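Side-chain contacts in phytase (Debaryomyces castellii, PDB 2GFI), which probably hydrolyses phytate (inositol hexakisphosphate), starting at the 3-phosphate, as a glycosylated member of the histidine acid phosphatase family: residues K81-V86 with C259-N264; E72-T77 with P124-S129; N295-N300 with F339-G344; N217-I222 with D291-S296. One frame throughout, in Å; residues are numbered along the deposited sequence.

Contact 1: residues K81-V86 with C259-N264; sequences KKYKAV and CAYELN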
# COMPACT_ATOMS: atom_id res chain seq x y z
N LYS A 81 -35.21 5.08 -8.16
CA LYS A 81 -36.55 4.96 -7.60
C LYS A 81 -36.79 3.62 -6.95
O LYS A 81 -37.50 3.54 -5.92
CB LYS A 81 -37.64 5.32 -8.61
CG LYS A 81 -37.63 6.81 -8.86
CD LYS A 81 -38.85 7.34 -9.63
CE LYS A 81 -38.85 8.85 -9.55
NZ LYS A 81 -40.07 9.43 -10.16
N LYS A 82 -36.18 2.57 -7.53
CA LYS A 82 -36.20 1.27 -6.88
C LYS A 82 -35.46 1.31 -5.55
O LYS A 82 -35.91 0.69 -4.58
CB LYS A 82 -35.61 0.17 -7.78
CG LYS A 82 -36.54 -0.24 -8.91
CD LYS A 82 -35.75 -0.94 -10.02
CE LYS A 82 -36.64 -1.44 -11.13
NZ LYS A 82 -37.76 -2.27 -10.57
N TYR A 83 -34.32 2.01 -5.51
CA TYR A 83 -33.54 2.12 -4.26
C TYR A 83 -34.36 2.88 -3.21
O TYR A 83 -34.37 2.52 -2.04
CB TYR A 83 -32.15 2.78 -4.46
CG TYR A 83 -31.27 2.13 -5.52
CD1 TYR A 83 -31.37 0.76 -5.80
CD2 TYR A 83 -30.33 2.88 -6.24
CE1 TYR A 83 -30.56 0.16 -6.76
CE2 TYR A 83 -29.52 2.29 -7.21
CZ TYR A 83 -29.64 0.93 -7.46
OH TYR A 83 -28.88 0.32 -8.43
N LYS A 84 -35.03 3.93 -3.65
CA LYS A 84 -35.88 4.73 -2.75
C LYS A 84 -37.03 3.88 -2.16
O LYS A 84 -37.27 3.92 -0.94
CB LYS A 84 -36.40 5.97 -3.48
CG LYS A 84 -37.15 6.96 -2.58
CD LYS A 84 -36.49 7.03 -1.23
CE LYS A 84 -36.86 8.32 -0.47
NZ LYS A 84 -38.29 8.44 -0.17
N ALA A 85 -37.70 3.12 -3.02
CA ALA A 85 -38.70 2.12 -2.58
C ALA A 85 -38.16 1.08 -1.56
O ALA A 85 -38.83 0.78 -0.57
CB ALA A 85 -39.36 1.43 -3.81
N VAL A 86 -36.97 0.55 -1.79
CA VAL A 86 -36.38 -0.37 -0.81
C VAL A 86 -36.08 0.37 0.46
O VAL A 86 -36.36 -0.13 1.55
CB VAL A 86 -35.11 -1.12 -1.33
CG1 VAL A 86 -34.65 -2.18 -0.28
CG2 VAL A 86 -35.42 -1.87 -2.62
N CYS A 259 -25.73 -0.22 -2.74
CA CYS A 259 -24.36 -0.20 -2.25
C CYS A 259 -23.42 0.51 -3.26
O CYS A 259 -22.72 1.46 -2.91
CB CYS A 259 -23.90 -1.66 -2.00
SG CYS A 259 -22.13 -1.96 -2.12
N ALA A 260 -23.45 0.05 -4.52
CA ALA A 260 -22.59 0.61 -5.57
C ALA A 260 -22.83 2.09 -5.73
O ALA A 260 -21.90 2.86 -5.74
CB ALA A 260 -22.78 -0.12 -6.86
N TYR A 261 -24.11 2.48 -5.82
CA TYR A 261 -24.46 3.89 -5.91
C TYR A 261 -24.23 4.74 -4.70
O TYR A 261 -23.81 5.86 -4.85
CB TYR A 261 -25.86 4.08 -6.53
CG TYR A 261 -25.71 3.75 -7.97
CD1 TYR A 261 -25.10 4.64 -8.83
CD2 TYR A 261 -26.07 2.49 -8.45
CE1 TYR A 261 -24.90 4.33 -10.15
CE2 TYR A 261 -25.88 2.17 -9.79
CZ TYR A 261 -25.29 3.11 -10.62
OH TYR A 261 -25.07 2.82 -11.94
N GLU A 262 -24.48 4.23 -3.50
CA GLU A 262 -24.19 5.01 -2.31
C GLU A 262 -22.68 5.23 -2.14
O GLU A 262 -22.22 6.30 -1.68
CB GLU A 262 -24.74 4.31 -1.07
CG GLU A 262 -24.65 5.19 0.17
CD GLU A 262 -25.45 4.62 1.32
OE1 GLU A 262 -25.30 3.41 1.62
OE2 GLU A 262 -26.23 5.38 1.92
N LEU A 263 -21.92 4.19 -2.50
CA LEU A 263 -20.47 4.32 -2.60
C LEU A 263 -20.08 5.46 -3.57
O LEU A 263 -19.35 6.37 -3.18
CB LEU A 263 -19.86 2.96 -3.02
CG LEU A 263 -18.34 2.88 -3.24
CD1 LEU A 263 -17.56 3.21 -1.97
CD2 LEU A 263 -18.02 1.45 -3.67
N ASN A 264 -20.60 5.43 -4.80
CA ASN A 264 -20.38 6.53 -5.76
C ASN A 264 -20.75 7.87 -5.15
O ASN A 264 -19.98 8.83 -5.19
CB ASN A 264 -21.24 6.35 -7.01
CG ASN A 264 -20.78 5.25 -7.88
OD1 ASN A 264 -19.76 4.63 -7.61
ND2 ASN A 264 -21.53 4.99 -8.94

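Contact 2: residues E72-T77 with P124-S129; sequences ERYPST and PKNSDS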
# COMPACT_ATOMS: atom_id res chain seq x y z
N GLU A 72 -18.48 7.97 -12.95
CA GLU A 72 -19.39 7.62 -11.88
C GLU A 72 -20.58 8.57 -11.85
O GLU A 72 -20.44 9.76 -12.08
CB GLU A 72 -18.66 7.63 -10.53
CG GLU A 72 -17.60 6.54 -10.35
CD GLU A 72 -16.21 6.89 -10.89
OE1 GLU A 72 -16.06 7.71 -11.82
OE2 GLU A 72 -15.22 6.33 -10.39
N ARG A 73 -21.74 8.03 -11.54
CA ARG A 73 -22.96 8.78 -11.55
C ARG A 73 -23.84 8.39 -10.38
O ARG A 73 -23.59 7.40 -9.66
CB ARG A 73 -23.69 8.56 -12.88
CG ARG A 73 -23.83 7.09 -13.31
CD ARG A 73 -25.03 6.93 -14.17
NE ARG A 73 -25.27 5.60 -14.68
CZ ARG A 73 -26.08 4.73 -14.09
NH1 ARG A 73 -26.67 5.04 -12.96
NH2 ARG A 73 -26.28 3.55 -14.61
N TYR A 74 -24.85 9.23 -10.16
CA TYR A 74 -26.01 8.90 -9.38
C TYR A 74 -26.75 7.78 -10.09
O TYR A 74 -26.52 7.52 -11.28
CB TYR A 74 -26.92 10.12 -9.27
CG TYR A 74 -26.53 11.05 -8.16
CD1 TYR A 74 -27.13 10.94 -6.90
CD2 TYR A 74 -25.56 12.04 -8.36
CE1 TYR A 74 -26.77 11.82 -5.85
CE2 TYR A 74 -25.19 12.90 -7.33
CZ TYR A 74 -25.79 12.78 -6.09
OH TYR A 74 -25.40 13.63 -5.08
N PRO A 75 -27.66 7.13 -9.37
CA PRO A 75 -28.48 6.10 -9.98
C PRO A 75 -29.28 6.69 -11.13
O PRO A 75 -29.56 7.89 -11.17
CB PRO A 75 -29.39 5.64 -8.84
CG PRO A 75 -28.70 6.08 -7.58
CD PRO A 75 -27.94 7.31 -7.94
N SER A 76 -29.62 5.84 -12.09
CA SER A 76 -30.54 6.22 -13.12
C SER A 76 -31.89 6.41 -12.45
O SER A 76 -32.07 6.14 -11.23
CB SER A 76 -30.65 5.12 -14.16
OG SER A 76 -31.19 3.98 -13.53
N THR A 77 -32.86 6.87 -13.23
CA THR A 77 -34.19 7.12 -12.66
C THR A 77 -34.76 5.84 -12.09
O THR A 77 -35.16 5.80 -10.93
CB THR A 77 -35.12 7.67 -13.71
OG1 THR A 77 -34.54 8.90 -14.23
CG2 THR A 77 -36.47 8.03 -13.06
N PRO A 124 -17.85 17.25 -7.63
CA PRO A 124 -17.62 18.03 -6.43
C PRO A 124 -18.81 18.91 -6.06
O PRO A 124 -18.96 19.31 -4.93
CB PRO A 124 -16.44 18.91 -6.84
CG PRO A 124 -15.67 18.08 -7.74
CD PRO A 124 -16.72 17.36 -8.57
N LYS A 125 -19.64 19.20 -7.05
CA LYS A 125 -20.75 20.14 -6.89
C LYS A 125 -22.00 19.47 -6.28
O LYS A 125 -22.72 20.08 -5.51
CB LYS A 125 -21.01 20.76 -8.26
CG LYS A 125 -22.07 21.83 -8.34
CD LYS A 125 -22.28 22.12 -9.82
CE LYS A 125 -23.10 23.36 -10.06
NZ LYS A 125 -23.22 23.55 -11.53
N ASN A 126 -22.23 18.20 -6.60
CA ASN A 126 -23.43 17.53 -6.14
C ASN A 126 -23.15 16.33 -5.21
O ASN A 126 -24.06 15.55 -4.85
CB ASN A 126 -24.30 17.13 -7.35
CG ASN A 126 -23.68 16.01 -8.19
OD1 ASN A 126 -22.80 15.31 -7.71
ND2 ASN A 126 -24.14 15.83 -9.44
N SER A 127 -21.90 16.23 -4.77
CA SER A 127 -21.40 15.04 -4.14
C SER A 127 -20.16 15.33 -3.32
O SER A 127 -19.33 16.14 -3.72
CB SER A 127 -21.05 14.03 -5.22
OG SER A 127 -20.67 12.81 -4.64
N ASP A 128 -20.00 14.64 -2.18
CA ASP A 128 -18.78 14.80 -1.39
C ASP A 128 -17.87 13.57 -1.52
O ASP A 128 -16.95 13.35 -0.74
CB ASP A 128 -19.13 15.15 0.07
CG ASP A 128 -19.45 13.95 0.87
OD1 ASP A 128 -19.70 12.86 0.30
OD2 ASP A 128 -19.47 13.98 2.12
N SER A 129 -18.13 12.78 -2.55
CA SER A 129 -17.42 11.56 -2.80
C SER A 129 -16.13 11.81 -3.57
O SER A 129 -16.11 12.49 -4.59
CB SER A 129 -18.29 10.65 -3.62
OG SER A 129 -17.64 9.43 -3.77

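Contact 3: residues N295-N300 with F339-G344; sequences NSAGNN and FHSAIG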
# COMPACT_ATOMS: atom_id res chain seq x y z
N ASN A 295 -25.64 -7.51 -24.11
CA ASN A 295 -24.77 -6.49 -24.72
C ASN A 295 -23.52 -7.03 -25.38
O ASN A 295 -22.73 -6.25 -25.88
CB ASN A 295 -24.32 -5.47 -23.68
CG ASN A 295 -25.45 -4.94 -22.85
OD1 ASN A 295 -26.56 -4.78 -23.34
ND2 ASN A 295 -25.16 -4.63 -21.57
N SER A 296 -23.34 -8.34 -25.35
CA SER A 296 -22.15 -8.93 -25.91
C SER A 296 -22.50 -10.13 -26.80
O SER A 296 -23.63 -10.24 -27.29
CB SER A 296 -21.20 -9.31 -24.78
OG SER A 296 -19.88 -9.47 -25.26
N ALA A 297 -21.56 -11.03 -26.98
CA ALA A 297 -21.68 -12.08 -27.98
C ALA A 297 -22.80 -13.09 -27.69
O ALA A 297 -23.12 -13.92 -28.55
CB ALA A 297 -20.32 -12.80 -28.15
N GLY A 298 -23.37 -13.03 -26.50
CA GLY A 298 -24.55 -13.84 -26.17
C GLY A 298 -25.72 -13.43 -27.04
O GLY A 298 -26.58 -14.22 -27.35
N ASN A 299 -25.75 -12.17 -27.44
CA ASN A 299 -26.81 -11.64 -28.27
C ASN A 299 -26.32 -11.55 -29.72
O ASN A 299 -25.31 -10.85 -30.00
CB ASN A 299 -27.28 -10.28 -27.75
CG ASN A 299 -28.54 -9.79 -28.45
OD1 ASN A 299 -28.54 -9.52 -29.65
ND2 ASN A 299 -29.64 -9.65 -27.69
N ASN A 300 -27.03 -12.25 -30.63
CA ASN A 300 -26.62 -12.35 -32.03
C ASN A 300 -26.50 -11.00 -32.76
O ASN A 300 -25.83 -10.90 -33.79
CB ASN A 300 -27.49 -13.39 -32.82
CG ASN A 300 -29.03 -13.05 -32.85
OD1 ASN A 300 -29.48 -11.95 -32.49
ND2 ASN A 300 -29.84 -14.04 -33.30
N PHE A 339 -19.54 -2.55 -28.74
CA PHE A 339 -18.28 -2.32 -29.44
C PHE A 339 -17.32 -3.49 -29.22
O PHE A 339 -16.83 -4.07 -30.18
CB PHE A 339 -17.68 -0.97 -28.99
CG PHE A 339 -16.43 -0.56 -29.71
CD1 PHE A 339 -16.05 -1.13 -30.93
CD2 PHE A 339 -15.64 0.47 -29.19
CE1 PHE A 339 -14.89 -0.68 -31.59
CE2 PHE A 339 -14.45 0.89 -29.84
CZ PHE A 339 -14.10 0.32 -31.04
N HIS A 340 -17.10 -3.87 -27.96
CA HIS A 340 -16.23 -5.01 -27.59
C HIS A 340 -16.70 -6.36 -28.06
O HIS A 340 -15.90 -7.26 -28.29
CB HIS A 340 -15.98 -5.06 -26.06
CG HIS A 340 -14.88 -4.16 -25.62
ND1 HIS A 340 -13.57 -4.58 -25.50
CD2 HIS A 340 -14.88 -2.84 -25.34
CE1 HIS A 340 -12.81 -3.56 -25.14
NE2 HIS A 340 -13.58 -2.49 -25.04
N SER A 341 -18.01 -6.50 -28.24
CA SER A 341 -18.54 -7.69 -28.90
C SER A 341 -17.89 -7.84 -30.29
O SER A 341 -17.56 -8.95 -30.72
CB SER A 341 -20.05 -7.59 -29.04
OG SER A 341 -20.59 -8.86 -29.30
N ALA A 342 -17.71 -6.72 -30.99
CA ALA A 342 -17.03 -6.79 -32.26
C ALA A 342 -15.51 -6.76 -32.12
O ALA A 342 -14.85 -7.47 -32.88
CB ALA A 342 -17.54 -5.73 -33.21
N ILE A 343 -14.94 -5.96 -31.21
CA ILE A 343 -13.48 -5.98 -30.98
C ILE A 343 -12.99 -7.38 -30.69
O ILE A 343 -11.98 -7.83 -31.24
CB ILE A 343 -13.03 -5.04 -29.83
CG1 ILE A 343 -13.36 -3.57 -30.14
CG2 ILE A 343 -11.51 -5.19 -29.59
CD1 ILE A 343 -13.42 -2.65 -28.92
N GLY A 344 -13.70 -8.09 -29.83
CA GLY A 344 -13.40 -9.50 -29.64
C GLY A 344 -12.16 -9.84 -28.84
O GLY A 344 -11.68 -10.95 -28.91

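Contact 4: residues N217-I222 with D291-S296; sequences NANTAI and DYYSNS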
# COMPACT_ATOMS: atom_id res chain seq x y z
N ASN A 217 -33.21 -7.75 -24.61
CA ASN A 217 -33.83 -8.72 -23.72
C ASN A 217 -34.10 -10.08 -24.32
O ASN A 217 -34.76 -10.90 -23.69
CB ASN A 217 -35.08 -8.12 -23.08
CG ASN A 217 -34.76 -6.91 -22.25
OD1 ASN A 217 -35.26 -5.80 -22.52
ND2 ASN A 217 -33.88 -7.08 -21.27
N ALA A 218 -33.57 -10.33 -25.51
CA ALA A 218 -33.77 -11.61 -26.18
C ALA A 218 -33.43 -12.81 -25.31
O ALA A 218 -34.02 -13.87 -25.48
CB ALA A 218 -32.97 -11.67 -27.47
N ASN A 219 -32.48 -12.67 -24.40
CA ASN A 219 -31.96 -13.84 -23.70
C ASN A 219 -32.27 -13.85 -22.22
O ASN A 219 -31.62 -14.56 -21.46
CB ASN A 219 -30.46 -13.94 -23.90
CG ASN A 219 -30.09 -14.22 -25.33
OD1 ASN A 219 -29.24 -13.51 -25.94
ND2 ASN A 219 -30.72 -15.25 -25.89
N THR A 220 -33.26 -13.07 -21.81
CA THR A 220 -33.56 -12.94 -20.39
C THR A 220 -33.89 -14.28 -19.72
O THR A 220 -33.49 -14.47 -18.58
CB THR A 220 -34.69 -11.91 -20.14
OG1 THR A 220 -35.69 -12.07 -21.15
CG2 THR A 220 -34.19 -10.49 -20.41
N ALA A 221 -34.61 -15.17 -20.40
CA ALA A 221 -35.01 -16.45 -19.81
C ALA A 221 -33.80 -17.36 -19.48
O ALA A 221 -33.82 -18.04 -18.46
CB ALA A 221 -36.04 -17.21 -20.71
N ILE A 222 -32.79 -17.35 -20.36
CA ILE A 222 -31.50 -17.99 -20.11
C ILE A 222 -30.85 -17.39 -18.87
O ILE A 222 -30.49 -18.09 -17.92
CB ILE A 222 -30.53 -17.78 -21.30
CG1 ILE A 222 -31.08 -18.47 -22.57
CG2 ILE A 222 -29.16 -18.32 -20.94
CD1 ILE A 222 -30.21 -18.28 -23.88
N ASP A 291 -25.27 -8.97 -18.88
CA ASP A 291 -24.60 -8.15 -19.89
C ASP A 291 -23.99 -8.96 -21.00
O ASP A 291 -23.95 -8.50 -22.13
CB ASP A 291 -23.56 -7.24 -19.27
CG ASP A 291 -24.17 -6.25 -18.33
OD1 ASP A 291 -25.36 -5.88 -18.50
OD2 ASP A 291 -23.53 -5.78 -17.37
N TYR A 292 -23.50 -10.16 -20.70
CA TYR A 292 -22.98 -10.98 -21.78
C TYR A 292 -24.08 -11.29 -22.79
O TYR A 292 -23.87 -11.16 -24.00
CB TYR A 292 -22.32 -12.27 -21.29
CG TYR A 292 -21.97 -13.16 -22.47
CD1 TYR A 292 -20.81 -12.93 -23.22
CD2 TYR A 292 -22.81 -14.21 -22.85
CE1 TYR A 292 -20.47 -13.73 -24.31
CE2 TYR A 292 -22.49 -15.02 -23.94
CZ TYR A 292 -21.32 -14.77 -24.66
OH TYR A 292 -20.99 -15.54 -25.75
N TYR A 293 -25.26 -11.66 -22.30
CA TYR A 293 -26.35 -12.11 -23.16
C TYR A 293 -27.16 -10.99 -23.80
O TYR A 293 -27.89 -11.21 -24.78
CB TYR A 293 -27.26 -13.09 -22.43
CG TYR A 293 -26.68 -14.47 -22.35
CD1 TYR A 293 -26.67 -15.30 -23.47
CD2 TYR A 293 -26.11 -14.96 -21.14
CE1 TYR A 293 -26.13 -16.56 -23.42
CE2 TYR A 293 -25.57 -16.22 -21.07
CZ TYR A 293 -25.59 -17.02 -22.22
OH TYR A 293 -25.09 -18.28 -22.22
N SER A 294 -27.05 -9.80 -23.23
CA SER A 294 -27.75 -8.63 -23.72
C SER A 294 -26.86 -7.75 -24.58
O SER A 294 -27.28 -7.30 -25.63
CB SER A 294 -28.28 -7.83 -22.54
OG SER A 294 -28.93 -8.74 -21.69
N ASN A 295 -25.64 -7.51 -24.11
CA ASN A 295 -24.77 -6.49 -24.72
C ASN A 295 -23.52 -7.03 -25.38
O ASN A 295 -22.73 -6.25 -25.88
CB ASN A 295 -24.32 -5.47 -23.68
CG ASN A 295 -25.45 -4.94 -22.85
OD1 ASN A 295 -26.56 -4.78 -23.34
ND2 ASN A 295 -25.16 -4.63 -21.57
N SER A 296 -23.34 -8.34 -25.35
CA SER A 296 -22.15 -8.93 -25.91
C SER A 296 -22.50 -10.13 -26.80
O SER A 296 -23.63 -10.24 -27.29
CB SER A 296 -21.20 -9.31 -24.78
OG SER A 296 -19.88 -9.47 -25.26
O HOH W 1 -30.35 -10.34 -25.29
O HOH W 2 -30.95 -11.02 -22.04

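Contact 1: residues K81-V86 with C259-N264
Y83 and Y261 mark the closest backbone approach here, their CA atoms 9.4 Å apart on helix 77-91 and helix 249-266; between 81-86 and 259-264 only these two side chains meet. Both tyrosines point from the backbone toward the opposite helix, and both have CG anti to the carbonyl carbon (chi1 -54° at Y83, -72° at Y261). This sends the two rings into the space between the helices instead of back along their own. They meet by one side each. From Y83 come CE2 and the hydroxyl, and from Y261 comes CD2, which lies 3.6 Å from Y83 OH and 3.7 Å from Y83 CE2. Y83 CE2 is 4.1 Å from Y261 CB. The ring planes are 31° apart and the centroids 6.0 Å apart, too oblique a meeting for either a parallel stack or a T. Y83 also packs on Y110, while V86, one turn on, reaches D251 and L255 of helix 249-266. Were Y83 an alanine, a gap would probably open beside CD2 of Y261 and let that ring shift. The Y261 side chain is about 6 Å from that of H70, the predicted nucleophile, so Y83 probably lies one layer farther out. With both residues buried and the touching atoms mostly ring carbons, the contact rests on shape and dispersion, and its one polar participant, the Y83 hydroxyl, meets Y261 through ring carbon.

Contact 2: residues E72-T77 with P124-S129
Y74 reaches N126 along one edge of its ring. Its CB leaves the backbone toward the 124-129 loop, with CG anti to the carbonyl carbon (chi1 -85°). Going outward, CD2 is 4.2 Å from N126 ND2, and CE2 comes to 3.4 Å from N126 OD1, which sits near the ring plane. The amide stands almost perpendicular to the ring, at 89°. At the tip, OH donates to N126 O, which lies in the ring plane; the modelled 2.4 Å is very short, so the exact length is doubtful. The N126 amide is fixed by its own loop, ND2 binding E121 O and OD1 accepting from S123 N. With a leucine at N126, E121 O and S123 N would probably lose their side-chain partner. Just beyond, S127 OG accepts from S129 N at 3.3 Å in an ST turn and is also hydrogen-bonded to V265 O. Y74 also meets the ring of Y117. R73 NH1 donates to Y74 O at 3.0 Å. The 72-77 loop, which follows the strand ending at 69, continues from H70 the RHGxRxP signature of histidine acid phosphatases; Y74 is the variable residue between its second arginine, R73, and its proline, P75.

Contact 3: residues N295-N300 with F339-G344
S296 O has two partners: N299 N at 2.9 Å, closing a type I turn from S296 to N299, and the hydroxyl of T302. The same T302 OG1 is hydrogen-bonded to S341 OG and to N299 O, so a residue just past the 295-300 loop ties it to helix 333-343. S341 is the side chain that does the direct touching. It points at the loop, and with OG anti to the backbone N (chi1 -162°) its oxygen lies against the peptide between S296 and A297, 3.4 Å from S296 C. A297 N is 3.3 Å from S341 OG, but the angle is too poor for a bond. Behind the oxygen, S341 CB rests 4.0 Å from S296 CA, while A297 CB comes to 4.1 Å from S341 OG. Such close backbone packing, with CA atoms of S296 and S341 only 4.8 Å apart, is consistent with the small side chain of S341. Helix 333-343 starts at D333, the predicted proton donor, which belongs to the His-Asp motif of this phosphatase family; the loop facing it joins helix 277-295 to helix 302-318. N295 ND2 binds E337 of helix 333-343, and the N295 side chain lies about 6 Å from that of D333. At the far end, N299 OD1 caps M301 N, while N299 ND2 binds N215 O. On the other flank of helix 333-343, I343 CD1 sits over the centre of the F339 ring, 3.4 Å above its plane, and H340 NE2 bonds with T375 OG1.

Contact 4: residues N217-I222 with D291-S296
I222 lays its CG2 methyl over one face of the Y293 ring, 4.2 Å from the centroid and 17° off the ring normal, a CH-pi contact. With chi1 at -64°, CG1 is anti to the carbonyl carbon and CG2 anti to the backbone N, which brings the short branch to the ring; the closest ring atom is Y293 CZ, 4.0 Å from CG2. The opposite face of the ring is covered by Y292 CD2, so the tyrosine is sandwiched between a methyl and a neighbouring ring. The two adjacent tyrosines split by their first torsion: CG of Y293 is anti to the carbonyl carbon (chi1 -78°), whereas CG of Y292 is anti to the backbone N, and its ring meets Y293 with CD2 and Y363 edge-to-face. Y293 OH binds L352 O, holding the far end of the ring. At its near end, CB of N219 packs 3.6 Å from CB of Y293. Both segments belong to the helical excursion between strand 189-194 and strand 326-331: a type I turn, N217 to T220, leads into the short helix 220-223 beside the C-terminal end of helix 277-295. In the turn, N217 O accepts from T220 N and also, at 2.9 Å, from T220 OG1, which lies in the carbonyl plane. Two waters accept weakly from N219 N; one lies 2.7 Å from Y293 O and probably donates to it, the other donates to S294 OG at 3.1 Å, and that hydroxyl is also bonded to D290 O a turn earlier.

The four contacts form two touching pairs. Contacts 1 and 2, centres 11 Å apart, are joined where N264 ND2 meets R73 O at 3.2 Å, probably a hydrogen bond, tying helix 249-266 to the signature loop. Contacts 3 and 4, also 11 Å apart, share N295 and S296, and G298 N lies 3.2 Å from Y292 O, again a probable hydrogen bond. Between the pairs, contact 1 lies 29 Å from contact 3, centre to centre, and nothing touches. Contact 1 lies near both predicted catalytic residues: the Y261 side chain is about 6 Å from that of H70 and about 7 Å from that of D333, which the N295 side chain of contact 3 approaches to about 6 Å.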